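Long-range contacts in phosphoglycerate oxidoreductase (Rhizobium etli, PDB 4HY3), which probably reduces hydroxypyruvate or glyoxylate with NAD(P)H, binding the cofactor in a Rossmann-fold domain of the D-2-hydroxyacid dehydrogenase type: residues 124-129 / 328-333; 176-181 / 201-206; 232-237 / 260-265. All blocks are in the same frame, centred on the assembly; numbering follows the deposited sequence.

Interaction 1: residues 124-129 / 328-333; sequences VTTGQV and DMVLED
The end of strand 122-125 and the 3-10 turn that follows it pack against the C-terminal helix 320-338 at one margin of the six-stranded mixed sheet, with Met329, modelled as selenomethionine, as the central side chain from the helix. Its CG lies anti to the carbonyl carbon (chi1 -69°) and chi2 is extended, which carries SE straight out from the helix to Val129, where CG1 is 3.4 Å from Met329 SE and the two side chains run at a slant to one another. A bend at chi3 (50°) then turns the terminal methyl toward the strand end: Met329 CE lies 3.9 Å from Thr126 CA and 4.0 Å from Thr125 O. The amide end of Gln128 borders the same methyl at a looser 4.4 Å from NE2 to Met329 CE, and makes a weak hydrogen bond from NE2 to Arg345 O. Thr126 uses its methyl branch here, with CG2 4.5 Å from CG2 of Val330, and its OG1 bonds weakly to Asn102 O.

One turn further along the helix, Asp333 sets OD2 3.8 Å from Val124 CG2. This carboxylate is not a polar partner of the valine: OD2 accepts a hydrogen bond from Cys346 N, and OD1 accepts from Met344 N and Arg345 N, so the helix grips the chain leading into strand 347-348. Across 124-129 and 328-333 themselves the contact is van der Waals only, consistent with a spacing set by side-chain shape, while the buried acid owes its satisfaction to backbone amides nearby.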
ATOM      1  N   VAL A 124     -11.747 -25.132  15.614  1.00 32.55           N
ATOM      2  CA  VAL A 124     -10.952 -24.060  15.069  1.00 31.71           C
ATOM      3  C   VAL A 124      -9.518 -24.581  14.956  1.00 33.24           C
ATOM      4  O   VAL A 124      -9.136 -25.507  15.681  1.00 35.71           O
ATOM      5  CB  VAL A 124     -11.131 -22.800  15.949  1.00 31.93           C
ATOM      6  CG1 VAL A 124      -9.930 -22.533  16.830  1.00 32.12           C
ATOM      7  CG2 VAL A 124     -11.431 -21.587  15.105  1.00 33.43           C
ATOM      8  N   THR A 125      -8.739 -24.026  14.027  1.00 34.76           N
ATOM      9  CA  THR A 125      -7.362 -24.490  13.771  1.00 35.81           C
ATOM     10  C   THR A 125      -6.474 -23.297  13.625  1.00 34.87           C
ATOM     11  O   THR A 125      -6.923 -22.189  13.372  1.00 35.29           O
ATOM     12  CB  THR A 125      -7.202 -25.307  12.462  1.00 38.61           C
ATOM     13  OG1 THR A 125      -7.934 -24.653  11.419  1.00 42.64           O
ATOM     14  CG2 THR A 125      -7.702 -26.747  12.623  1.00 38.15           C
ATOM     15  N   THR A 126      -5.190 -23.543  13.736  1.00 33.33           N
ATOM     16  CA  THR A 126      -4.276 -22.479  13.980  1.00 33.81           C
ATOM     17  C   THR A 126      -3.148 -22.535  12.985  1.00 33.85           C
ATOM     18  O   THR A 126      -2.116 -21.891  13.190  1.00 32.38           O
ATOM     19  CB  THR A 126      -3.694 -22.661  15.388  1.00 34.73           C
ATOM     20  OG1 THR A 126      -3.154 -23.994  15.499  1.00 32.99           O
ATOM     21  CG2 THR A 126      -4.789 -22.448  16.429  1.00 31.57           C
ATOM     22  N   GLY A 127      -3.358 -23.323  11.928  1.00 33.98           N
ATOM     23  CA  GLY A 127      -2.367 -23.574  10.886  1.00 32.46           C
ATOM     24  C   GLY A 127      -1.888 -22.359  10.105  1.00 33.17           C
ATOM     25  O   GLY A 127      -0.830 -22.403   9.472  1.00 32.68           O
ATOM     26  N   GLN A 128      -2.643 -21.262  10.137  1.00 34.83           N
ATOM     27  CA  GLN A 128      -2.201 -20.107   9.374  1.00 36.51           C
ATOM     28  C   GLN A 128      -0.979 -19.421   9.967  1.00 34.29           C
ATOM     29  O   GLN A 128      -0.374 -18.570   9.319  1.00 33.55           O
ATOM     30  CB  GLN A 128      -3.324 -19.138   9.071  1.00 38.79           C
ATOM     31  CG  GLN A 128      -3.744 -18.322  10.248  1.00 47.67           C
ATOM     32  CD  GLN A 128      -4.353 -17.034   9.790  1.00 50.06           C
ATOM     33  OE1 GLN A 128      -4.076 -16.567   8.679  1.00 43.53           O
ATOM     34  NE2 GLN A 128      -5.192 -16.446  10.639  1.00 52.71           N
ATOM     35  N   VAL A 129      -0.605 -19.812  11.183  1.00 32.36           N
ATOM     36  CA  VAL A 129       0.650 -19.344  11.764  1.00 32.29           C
ATOM     37  C   VAL A 129       1.864 -19.699  10.908  1.00 30.31           C
ATOM     38  O   VAL A 129       2.888 -19.059  10.995  1.00 29.89           O
ATOM     39  CB  VAL A 129       0.883 -19.846  13.207  1.00 34.82           C
ATOM     40  CG1 VAL A 129      -0.265 -19.432  14.116  1.00 35.45           C
ATOM     41  CG2 VAL A 129       1.145 -21.355  13.254  1.00 34.07           C
ATOM     42  N   ASP A 328      -1.493 -16.879  21.074  1.00 24.77           N
ATOM     43  CA  ASP A 328      -2.204 -15.622  20.907  1.00 26.75           C
ATOM     44  C   ASP A 328      -3.558 -15.780  20.278  1.00 27.55           C
ATOM     45  O   ASP A 328      -4.497 -15.083  20.651  1.00 29.52           O
ATOM     46  CB  ASP A 328      -1.430 -14.737  19.947  1.00 30.31           C
ATOM     47  CG  ASP A 328      -0.049 -14.413  20.425  1.00 32.43           C
ATOM     48  OD1 ASP A 328       0.101 -14.144  21.653  1.00 32.72           O
ATOM     49  OD2 ASP A 328       0.869 -14.397  19.552  1.00 34.37           O
HETATM   50  N   MSE A 329      -3.638 -16.657  19.281  1.00 27.61           N
HETATM   51  CA  MSE A 329      -4.868 -16.875  18.543  1.00 29.75           C
HETATM   52  C   MSE A 329      -5.906 -17.495  19.427  1.00 28.35           C
HETATM   53  O   MSE A 329      -6.965 -16.928  19.621  1.00 31.49           O
HETATM   54  CB  MSE A 329      -4.623 -17.732  17.314  1.00 34.50           C
HETATM   55  CG  MSE A 329      -3.813 -16.984  16.265  1.00 43.96           C
HETATM   56 SE   MSE A 329      -3.404 -18.129  14.704  1.00 54.49          SE
HETATM   57  CE  MSE A 329      -5.258 -18.740  14.448  1.00 48.85           C
ATOM     58  N   VAL A 330      -5.616 -18.678  19.948  1.00 26.49           N
ATOM     59  CA  VAL A 330      -6.397 -19.343  20.988  1.00 24.53           C
ATOM     60  C   VAL A 330      -6.991 -18.360  22.005  1.00 24.00           C
ATOM     61  O   VAL A 330      -8.173 -18.423  22.366  1.00 22.99           O
ATOM     62  CB  VAL A 330      -5.478 -20.350  21.735  1.00 24.90           C
ATOM     63  CG1 VAL A 330      -6.172 -20.874  22.988  1.00 23.87           C
ATOM     64  CG2 VAL A 330      -5.019 -21.481  20.794  1.00 21.85           C
ATOM     65  N   LEU A 331      -6.154 -17.434  22.455  1.00 23.76           N
ATOM     66  CA  LEU A 331      -6.554 -16.453  23.435  1.00 23.29           C
ATOM     67  C   LEU A 331      -7.613 -15.504  22.854  1.00 24.83           C
ATOM     68  O   LEU A 331      -8.681 -15.271  23.430  1.00 24.81           O
ATOM     69  CB  LEU A 331      -5.302 -15.724  23.914  1.00 23.33           C
ATOM     70  CG  LEU A 331      -4.981 -15.713  25.425  1.00 23.02           C
ATOM     71  CD1 LEU A 331      -5.634 -16.859  26.175  1.00 22.94           C
ATOM     72  CD2 LEU A 331      -3.488 -15.675  25.707  1.00 21.80           C
ATOM     73  N   GLU A 332      -7.339 -14.979  21.678  1.00 26.49           N
ATOM     74  CA  GLU A 332      -8.306 -14.157  21.036  1.00 28.52           C
ATOM     75  C   GLU A 332      -9.613 -14.911  20.824  1.00 30.26           C
ATOM     76  O   GLU A 332     -10.687 -14.445  21.215  1.00 32.66           O
ATOM     77  CB  GLU A 332      -7.723 -13.626  19.755  1.00 31.02           C
ATOM     78  CG  GLU A 332      -6.794 -12.453  20.004  1.00 35.74           C
ATOM     79  CD  GLU A 332      -5.930 -12.170  18.797  1.00 42.10           C
ATOM     80  OE1 GLU A 332      -5.577 -13.172  18.119  1.00 47.07           O
ATOM     81  OE2 GLU A 332      -5.605 -10.975  18.534  1.00 40.10           O
ATOM     82  N   ASP A 333      -9.546 -16.102  20.251  1.00 32.44           N
ATOM     83  CA  ASP A 333     -10.784 -16.834  20.042  1.00 33.55           C
ATOM     84  C   ASP A 333     -11.536 -17.195  21.315  1.00 31.99           C
ATOM     85  O   ASP A 333     -12.748 -17.156  21.332  1.00 32.23           O
ATOM     86  CB  ASP A 333     -10.607 -18.000  19.074  1.00 36.73           C
ATOM     87  CG  ASP A 333     -10.713 -17.537  17.622  1.00 42.69           C
ATOM     88  OD1 ASP A 333     -11.161 -16.366  17.446  1.00 47.23           O
ATOM     89  OD2 ASP A 333     -10.355 -18.298  16.676  1.00 39.88           O
TER

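Interaction 2: residues 176-181 / 201-206; sequences GSEIGI and RIRVFD
Five backbone hydrogen bonds join Ser177-Ile181 to Arg201-Phe205 in parallel register, running from Arg201 N to Ser177 O (2.8 Å) at one end to Phe205 N to Ile181 O (3.0 Å) at the other. Between them Ile179 and Ile181 donate to Arg201 O and Arg203 O, and Ile179 O accepts from Arg203 N. The strand directions differ by 20°.

Charge gathers on the face carrying Glu178, Arg201 and Arg203. Glu178 bends at chi2 (-103°), bringing its carboxylate over to the neighbouring strand: OE1 forms a salt bridge with Arg203 NH1 (3.2 Å), and OE2 takes a weak hydrogen bond from Arg203 NH2 (3.3 Å). The carboxylate and guanidinium planes stand 45° apart, short of a coplanar fork. Arg201 NE reaches the same OE1 of Glu178 only at a long 3.8 Å; its NH2 pairs with Glu220, and Glu178 OE2 has a second cation in Arg257.

These strands are the two ends of the first beta-alpha-beta unit of the parallel, Rossmann-type sheet, linked through helix 186-195, with a GxGxxG-like sequence following strand 178-182.

Apolar contacts fill the face turned to that helix. Ile179 and Ile202 lie alongside each other, as do Ile181 and Val204, with CB of Ile181 4.0 Å from Val204 CG2. Ile181 also extends CD1 across to Ile202 CG2 (3.7 Å), while Leu195 and Arg192 of the helix meet Ile179 and Ile202.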
ATOM      1  N   GLY A 176      10.690  -6.517 -12.031  1.00 49.55           N
ATOM      2  CA  GLY A 176      10.270  -6.951 -13.386  1.00 54.98           C
ATOM      3  C   GLY A 176       8.776  -6.976 -13.752  1.00 52.57           C
ATOM      4  O   GLY A 176       8.196  -5.921 -13.983  1.00 58.46           O
ATOM      5  N   SER A 177       8.107  -8.128 -13.815  1.00 48.50           N
ATOM      6  CA  SER A 177       8.562  -9.469 -13.502  1.00 47.32           C
ATOM      7  C   SER A 177       7.293 -10.284 -13.473  1.00 46.24           C
ATOM      8  O   SER A 177       6.249  -9.806 -12.999  1.00 45.26           O
ATOM      9  CB  SER A 177       9.169  -9.547 -12.121  1.00 51.96           C
ATOM     10  OG  SER A 177       9.717 -10.836 -11.873  1.00 58.44           O
ATOM     11  N   GLU A 178       7.366 -11.514 -13.958  1.00 43.70           N
ATOM     12  CA  GLU A 178       6.176 -12.351 -14.017  1.00 44.73           C
ATOM     13  C   GLU A 178       6.165 -13.417 -12.924  1.00 41.98           C
ATOM     14  O   GLU A 178       6.958 -14.389 -12.979  1.00 36.63           O
ATOM     15  CB  GLU A 178       6.049 -13.006 -15.393  1.00 54.24           C
ATOM     16  CG  GLU A 178       5.987 -12.040 -16.580  1.00 59.64           C
ATOM     17  CD  GLU A 178       4.579 -11.875 -17.111  1.00 59.83           C
ATOM     18  OE1 GLU A 178       3.670 -11.636 -16.286  1.00 63.18           O
ATOM     19  OE2 GLU A 178       4.389 -11.982 -18.343  1.00 56.20           O
ATOM     20  N   ILE A 179       5.267 -13.237 -11.937  1.00 37.61           N
ATOM     21  CA  ILE A 179       5.097 -14.250 -10.871  1.00 34.53           C
ATOM     22  C   ILE A 179       3.829 -15.063 -10.973  1.00 31.94           C
ATOM     23  O   ILE A 179       2.733 -14.510 -11.080  1.00 31.22           O
ATOM     24  CB  ILE A 179       5.116 -13.663  -9.450  1.00 32.72           C
ATOM     25  CG1 ILE A 179       6.447 -12.978  -9.172  1.00 32.55           C
ATOM     26  CG2 ILE A 179       4.877 -14.773  -8.435  1.00 31.75           C
ATOM     27  CD1 ILE A 179       6.349 -11.847  -8.174  1.00 32.69           C
ATOM     28  N   GLY A 180       3.995 -16.376 -10.891  1.00 30.79           N
ATOM     29  CA  GLY A 180       2.857 -17.280 -10.816  1.00 32.67           C
ATOM     30  C   GLY A 180       2.784 -18.170  -9.588  1.00 35.37           C
ATOM     31  O   GLY A 180       3.773 -18.790  -9.136  1.00 35.51           O
ATOM     32  N   ILE A 181       1.582 -18.257  -9.051  1.00 36.40           N
ATOM     33  CA  ILE A 181       1.361 -19.048  -7.858  1.00 37.17           C
ATOM     34  C   ILE A 181       0.419 -20.238  -8.137  1.00 36.91           C
ATOM     35  O   ILE A 181      -0.739 -20.053  -8.554  1.00 36.31           O
ATOM     36  CB  ILE A 181       0.849 -18.146  -6.727  1.00 34.52           C
ATOM     37  CG1 ILE A 181       1.786 -16.953  -6.585  1.00 36.57           C
ATOM     38  CG2 ILE A 181       0.811 -18.910  -5.421  1.00 33.89           C
ATOM     39  CD1 ILE A 181       1.291 -15.894  -5.613  1.00 40.42           C
ATOM     40  N   ARG A 201       4.007  -8.732 -11.792  1.00 38.28           N
ATOM     41  CA  ARG A 201       2.732  -9.296 -12.256  1.00 39.66           C
ATOM     42  C   ARG A 201       2.418 -10.715 -11.702  1.00 41.34           C
ATOM     43  O   ARG A 201       3.176 -11.702 -11.909  1.00 38.45           O
ATOM     44  CB  ARG A 201       2.661  -9.257 -13.779  1.00 42.42           C
ATOM     45  CG  ARG A 201       1.433  -9.903 -14.394  1.00 44.43           C
ATOM     46  CD  ARG A 201       1.039  -9.085 -15.595  1.00 49.53           C
ATOM     47  NE  ARG A 201       0.279  -9.842 -16.578  1.00 53.93           N
ATOM     48  CZ  ARG A 201      -0.857  -9.425 -17.132  1.00 54.19           C
ATOM     49  NH1 ARG A 201      -1.393  -8.252 -16.791  1.00 51.60           N
ATOM     50  NH2 ARG A 201      -1.464 -10.193 -18.025  1.00 53.06           N
ATOM     51  N   ILE A 202       1.289 -10.813 -11.001  1.00 39.55           N
ATOM     52  CA  ILE A 202       1.020 -12.013 -10.222  1.00 39.62           C
ATOM     53  C   ILE A 202      -0.208 -12.815 -10.668  1.00 42.22           C
ATOM     54  O   ILE A 202      -1.370 -12.419 -10.409  1.00 43.46           O
ATOM     55  CB  ILE A 202       0.980 -11.707  -8.705  1.00 38.50           C
ATOM     56  CG1 ILE A 202       2.298 -11.057  -8.273  1.00 35.84           C
ATOM     57  CG2 ILE A 202       0.731 -12.992  -7.920  1.00 35.80           C
ATOM     58  CD1 ILE A 202       2.253 -10.400  -6.920  1.00 38.87           C
ATOM     59  N   ARG A 203       0.081 -13.949 -11.319  1.00 42.44           N
ATOM     60  CA  ARG A 203      -0.924 -14.891 -11.837  1.00 43.14           C
ATOM     61  C   ARG A 203      -1.121 -16.008 -10.862  1.00 41.34           C
ATOM     62  O   ARG A 203      -0.157 -16.642 -10.439  1.00 42.52           O
ATOM     63  CB  ARG A 203      -0.481 -15.507 -13.168  1.00 46.53           C
ATOM     64  CG  ARG A 203      -0.729 -14.624 -14.373  1.00 49.66           C
ATOM     65  CD  ARG A 203      -0.447 -15.377 -15.653  1.00 51.28           C
ATOM     66  NE  ARG A 203      -0.107 -14.487 -16.759  1.00 55.02           N
ATOM     67  CZ  ARG A 203       1.129 -14.087 -17.037  1.00 56.17           C
ATOM     68  NH1 ARG A 203       2.145 -14.488 -16.268  1.00 59.66           N
ATOM     69  NH2 ARG A 203       1.349 -13.290 -18.078  1.00 49.74           N
ATOM     70  N   VAL A 204      -2.375 -16.272 -10.536  1.00 41.21           N
ATOM     71  CA  VAL A 204      -2.704 -17.254  -9.521  1.00 43.98           C
ATOM     72  C   VAL A 204      -3.675 -18.282 -10.075  1.00 44.11           C
ATOM     73  O   VAL A 204      -4.687 -17.937 -10.674  1.00 45.69           O
ATOM     74  CB  VAL A 204      -3.321 -16.584  -8.256  1.00 44.50           C
ATOM     75  CG1 VAL A 204      -3.945 -17.618  -7.309  1.00 42.88           C
ATOM     76  CG2 VAL A 204      -2.268 -15.781  -7.512  1.00 45.30           C
ATOM     77  N   PHE A 205      -3.376 -19.548  -9.846  1.00 43.85           N
ATOM     78  CA  PHE A 205      -4.318 -20.586 -10.172  1.00 45.71           C
ATOM     79  C   PHE A 205      -4.931 -21.168  -8.900  1.00 46.36           C
ATOM     80  O   PHE A 205      -4.219 -21.584  -7.989  1.00 45.69           O
ATOM     81  CB  PHE A 205      -3.662 -21.667 -11.043  1.00 45.34           C
ATOM     82  CG  PHE A 205      -4.468 -22.917 -11.139  1.00 45.84           C
ATOM     83  CD1 PHE A 205      -5.610 -22.960 -11.930  1.00 48.49           C
ATOM     84  CD2 PHE A 205      -4.102 -24.046 -10.417  1.00 47.53           C
ATOM     85  CE1 PHE A 205      -6.373 -24.119 -12.007  1.00 51.66           C
ATOM     86  CE2 PHE A 205      -4.858 -25.212 -10.482  1.00 51.90           C
ATOM     87  CZ  PHE A 205      -5.994 -25.251 -11.284  1.00 53.10           C
ATOM     88  N   ASP A 206      -6.261 -21.189  -8.853  1.00 46.56           N
ATOM     89  CA  ASP A 206      -6.985 -21.717  -7.709  1.00 46.48           C
ATOM     90  C   ASP A 206      -8.416 -22.150  -8.093  1.00 50.67           C
ATOM     91  O   ASP A 206      -9.213 -21.350  -8.586  1.00 52.39           O
ATOM     92  CB  ASP A 206      -6.994 -20.694  -6.574  1.00 44.76           C
ATOM     93  CG  ASP A 206      -7.404 -21.292  -5.226  1.00 45.69           C
ATOM     94  OD1 ASP A 206      -6.715 -22.201  -4.714  1.00 49.27           O
ATOM     95  OD2 ASP A 206      -8.399 -20.813  -4.655  1.00 42.96           O
TER

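Interaction 3: residues 232-237 / 260-265; sequences DFIFVV and AAFILL
Phe235 and Val236 on one strand, with Phe262 to Leu264 on the other and Leu265 just beyond it, make the close-packed part of this parallel pair from the middle of the seven-stranded Rossmann-type sheet. On one face the ring of Phe235 lies beside Ile263, both side chains pointing the same way, with CE1 3.4 Å from Ile263 CD1; Leu265 CD1 approaches the edge of that ring, 4.0 Å from CD1 of Phe235. Opposite, Val236 has two neighbours: its CG2 branch meets the far end of the Phe262 ring, 3.6 Å from CZ, and its CB lies 3.6 Å from Leu264 CD1. The ring gets there because Phe262 CG is anti to its own N (chi1 173°), which swings it along the strand, past its direct partner Ile234, to Val236 two residues further on.

Packing eases toward the start of the strands. Ile234 CG2 stays 4.2 Å from Phe262 CD1, and the partly exposed Asp232 points its CB away from 260-265, its OD2 forming a salt bridge with Arg257. Even so, the backbone pairing is kept from Ala261 N to Asp232 O (2.8 Å) through to Leu265 N to Val236 O (2.9 Å).

Helix 131-147 lies over Phe233, Phe235, Ile263 and Leu265, and helix 186-195 reaches Phe235 and Val237. On the other face Phe253 sets its ring edge-to-face with Phe262. Within the sheet, strand 178-182 flanks 233-236 and strand 286-289 flanks 261-264.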
ATOM      1  N   ASP A 232       8.113 -16.157 -14.866  1.00 46.90           N
ATOM      2  CA  ASP A 232       9.522 -16.223 -14.525  1.00 46.46           C
ATOM      3  C   ASP A 232       9.725 -16.813 -13.145  1.00 45.97           C
ATOM      4  O   ASP A 232      10.735 -17.482 -12.895  1.00 45.71           O
ATOM      5  CB  ASP A 232      10.154 -14.845 -14.606  1.00 52.47           C
ATOM      6  CG  ASP A 232      10.117 -14.270 -16.011  1.00 56.58           C
ATOM      7  OD1 ASP A 232      10.752 -14.864 -16.930  1.00 61.90           O
ATOM      8  OD2 ASP A 232       9.462 -13.215 -16.184  1.00 53.67           O
ATOM      9  N   PHE A 233       8.763 -16.574 -12.251  1.00 41.59           N
ATOM     10  CA  PHE A 233       8.800 -17.200 -10.948  1.00 37.36           C
ATOM     11  C   PHE A 233       7.495 -17.877 -10.615  1.00 38.28           C
ATOM     12  O   PHE A 233       6.431 -17.246 -10.593  1.00 39.37           O
ATOM     13  CB  PHE A 233       9.132 -16.185  -9.876  1.00 39.93           C
ATOM     14  CG  PHE A 233      10.412 -15.433 -10.117  1.00 38.19           C
ATOM     15  CD1 PHE A 233      11.619 -15.960  -9.718  1.00 35.21           C
ATOM     16  CD2 PHE A 233      10.392 -14.191 -10.729  1.00 37.91           C
ATOM     17  CE1 PHE A 233      12.792 -15.277  -9.935  1.00 35.13           C
ATOM     18  CE2 PHE A 233      11.563 -13.497 -10.938  1.00 38.52           C
ATOM     19  CZ  PHE A 233      12.769 -14.042 -10.535  1.00 35.71           C
ATOM     20  N   ILE A 234       7.600 -19.175 -10.341  1.00 37.17           N
ATOM     21  CA  ILE A 234       6.459 -20.029 -10.053  1.00 35.65           C
ATOM     22  C   ILE A 234       6.657 -20.597  -8.667  1.00 35.06           C
ATOM     23  O   ILE A 234       7.674 -21.255  -8.414  1.00 34.61           O
ATOM     24  CB  ILE A 234       6.360 -21.203 -11.064  1.00 35.57           C
ATOM     25  CG1 ILE A 234       6.242 -20.667 -12.492  1.00 34.56           C
ATOM     26  CG2 ILE A 234       5.217 -22.162 -10.732  1.00 30.00           C
ATOM     27  CD1 ILE A 234       7.006 -21.525 -13.466  1.00 33.22           C
ATOM     28  N   PHE A 235       5.676 -20.345  -7.793  1.00 32.51           N
ATOM     29  CA  PHE A 235       5.639 -20.885  -6.441  1.00 31.76           C
ATOM     30  C   PHE A 235       4.516 -21.926  -6.312  1.00 34.04           C
ATOM     31  O   PHE A 235       3.356 -21.616  -6.608  1.00 36.46           O
ATOM     32  CB  PHE A 235       5.345 -19.756  -5.433  1.00 31.30           C
ATOM     33  CG  PHE A 235       6.406 -18.682  -5.354  1.00 29.81           C
ATOM     34  CD1 PHE A 235       7.443 -18.771  -4.417  1.00 29.81           C
ATOM     35  CD2 PHE A 235       6.359 -17.570  -6.196  1.00 29.06           C
ATOM     36  CE1 PHE A 235       8.411 -17.771  -4.328  1.00 29.82           C
ATOM     37  CE2 PHE A 235       7.327 -16.579  -6.118  1.00 29.41           C
ATOM     38  CZ  PHE A 235       8.355 -16.673  -5.186  1.00 29.57           C
ATOM     39  N   VAL A 236       4.847 -23.141  -5.866  1.00 35.16           N
ATOM     40  CA  VAL A 236       3.844 -24.143  -5.435  1.00 36.52           C
ATOM     41  C   VAL A 236       3.574 -24.055  -3.907  1.00 40.08           C
ATOM     42  O   VAL A 236       4.470 -24.245  -3.067  1.00 38.94           O
ATOM     43  CB  VAL A 236       4.259 -25.589  -5.774  1.00 36.01           C
ATOM     44  CG1 VAL A 236       3.041 -26.494  -5.662  1.00 34.58           C
ATOM     45  CG2 VAL A 236       4.903 -25.685  -7.159  1.00 35.72           C
ATOM     46  N   VAL A 237       2.316 -23.836  -3.556  1.00 40.41           N
ATOM     47  CA  VAL A 237       1.998 -23.213  -2.292  1.00 41.66           C
ATOM     48  C   VAL A 237       0.841 -23.885  -1.523  1.00 48.38           C
ATOM     49  O   VAL A 237       0.762 -23.795  -0.287  1.00 48.47           O
ATOM     50  CB  VAL A 237       1.797 -21.713  -2.571  1.00 36.28           C
ATOM     51  CG1 VAL A 237       0.618 -21.117  -1.851  1.00 36.87           C
ATOM     52  CG2 VAL A 237       3.064 -20.987  -2.245  1.00 36.97           C
ATOM     53  N   ALA A 260      13.668 -20.365 -15.921  1.00 62.90           N
ATOM     54  CA  ALA A 260      12.540 -20.165 -15.039  1.00 62.09           C
ATOM     55  C   ALA A 260      12.887 -20.514 -13.597  1.00 60.68           C
ATOM     56  O   ALA A 260      13.695 -21.413 -13.326  1.00 61.53           O
ATOM     57  CB  ALA A 260      11.336 -20.956 -15.521  1.00 65.25           C
ATOM     58  N   ALA A 261      12.281 -19.786 -12.672  1.00 54.44           N
ATOM     59  CA  ALA A 261      12.467 -20.075 -11.264  1.00 54.76           C
ATOM     60  C   ALA A 261      11.232 -20.786 -10.708  1.00 49.48           C
ATOM     61  O   ALA A 261      10.118 -20.236 -10.722  1.00 46.09           O
ATOM     62  CB  ALA A 261      12.772 -18.801 -10.481  1.00 53.11           C
ATOM     63  N   PHE A 262      11.458 -22.007 -10.224  1.00 42.63           N
ATOM     64  CA  PHE A 262      10.407 -22.879  -9.701  1.00 43.38           C
ATOM     65  C   PHE A 262      10.631 -23.212  -8.223  1.00 41.92           C
ATOM     66  O   PHE A 262      11.620 -23.860  -7.854  1.00 40.45           O
ATOM     67  CB  PHE A 262      10.332 -24.172 -10.532  1.00 41.15           C
ATOM     68  CG  PHE A 262       9.406 -25.205  -9.974  1.00 36.86           C
ATOM     69  CD1 PHE A 262       8.085 -25.270 -10.403  1.00 37.06           C
ATOM     70  CD2 PHE A 262       9.854 -26.115  -9.020  1.00 36.03           C
ATOM     71  CE1 PHE A 262       7.218 -26.234  -9.892  1.00 38.03           C
ATOM     72  CE2 PHE A 262       9.000 -27.080  -8.501  1.00 37.19           C
ATOM     73  CZ  PHE A 262       7.679 -27.146  -8.941  1.00 38.06           C
ATOM     74  N   ILE A 263       9.681 -22.804  -7.392  1.00 39.68           N
ATOM     75  CA  ILE A 263       9.884 -22.838  -5.955  1.00 42.26           C
ATOM     76  C   ILE A 263       8.822 -23.667  -5.227  1.00 42.51           C
ATOM     77  O   ILE A 263       7.646 -23.311  -5.189  1.00 45.68           O
ATOM     78  CB  ILE A 263       9.996 -21.396  -5.407  1.00 43.27           C
ATOM     79  CG1 ILE A 263      11.112 -20.640  -6.147  1.00 40.70           C
ATOM     80  CG2 ILE A 263      10.267 -21.401  -3.914  1.00 43.31           C
ATOM     81  CD1 ILE A 263      10.892 -19.152  -6.254  1.00 37.45           C
ATOM     82  N   LEU A 264       9.252 -24.778  -4.650  1.00 43.41           N
ATOM     83  CA  LEU A 264       8.340 -25.759  -4.061  1.00 44.71           C
ATOM     84  C   LEU A 264       8.226 -25.640  -2.521  1.00 47.18           C
ATOM     85  O   LEU A 264       9.178 -25.958  -1.783  1.00 47.37           O
ATOM     86  CB  LEU A 264       8.794 -27.162  -4.450  1.00 40.24           C
ATOM     87  CG  LEU A 264       7.914 -28.304  -3.990  1.00 40.47           C
ATOM     88  CD1 LEU A 264       6.535 -28.176  -4.621  1.00 40.32           C
ATOM     89  CD2 LEU A 264       8.580 -29.632  -4.341  1.00 41.00           C
ATOM     90  N   LEU A 265       7.054 -25.220  -2.045  1.00 42.64           N
ATOM     91  CA  LEU A 265       6.892 -24.896  -0.639  1.00 41.95           C
ATOM     92  C   LEU A 265       5.943 -25.808   0.102  1.00 46.14           C
ATOM     93  O   LEU A 265       5.970 -25.867   1.323  1.00 50.89           O
ATOM     94  CB  LEU A 265       6.452 -23.431  -0.472  1.00 37.33           C
ATOM     95  CG  LEU A 265       7.458 -22.416  -1.002  1.00 34.40           C
ATOM     96  CD1 LEU A 265       6.860 -21.034  -1.183  1.00 33.57           C
ATOM     97  CD2 LEU A 265       8.703 -22.394  -0.127  1.00 32.59           C
TER

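In the fold
Interactions 2 and 3 belong to one parallel sheet, their centres about 10 Å apart, and are stitched together where Gly180 N meets Phe233 O (2.6 Å) and Gly180 O meets Phe235 N (2.8 Å), both probable hydrogen bonds. Interaction 3, nearer the sheet's middle, is apolar on both faces; interaction 2, closer to one margin, has one face given to charged groups. Arg257 pairs with both Glu178 and Asp232. Interaction 1, also buried, lies about 28 Å from interaction 3, centre to centre, where strand 122-125 of the mixed sheet meets helix 320-338, and relies on side-chain packing, not backbone pairing. Its segments enclose the others in sequence, returning that helix to the N-terminal sheet.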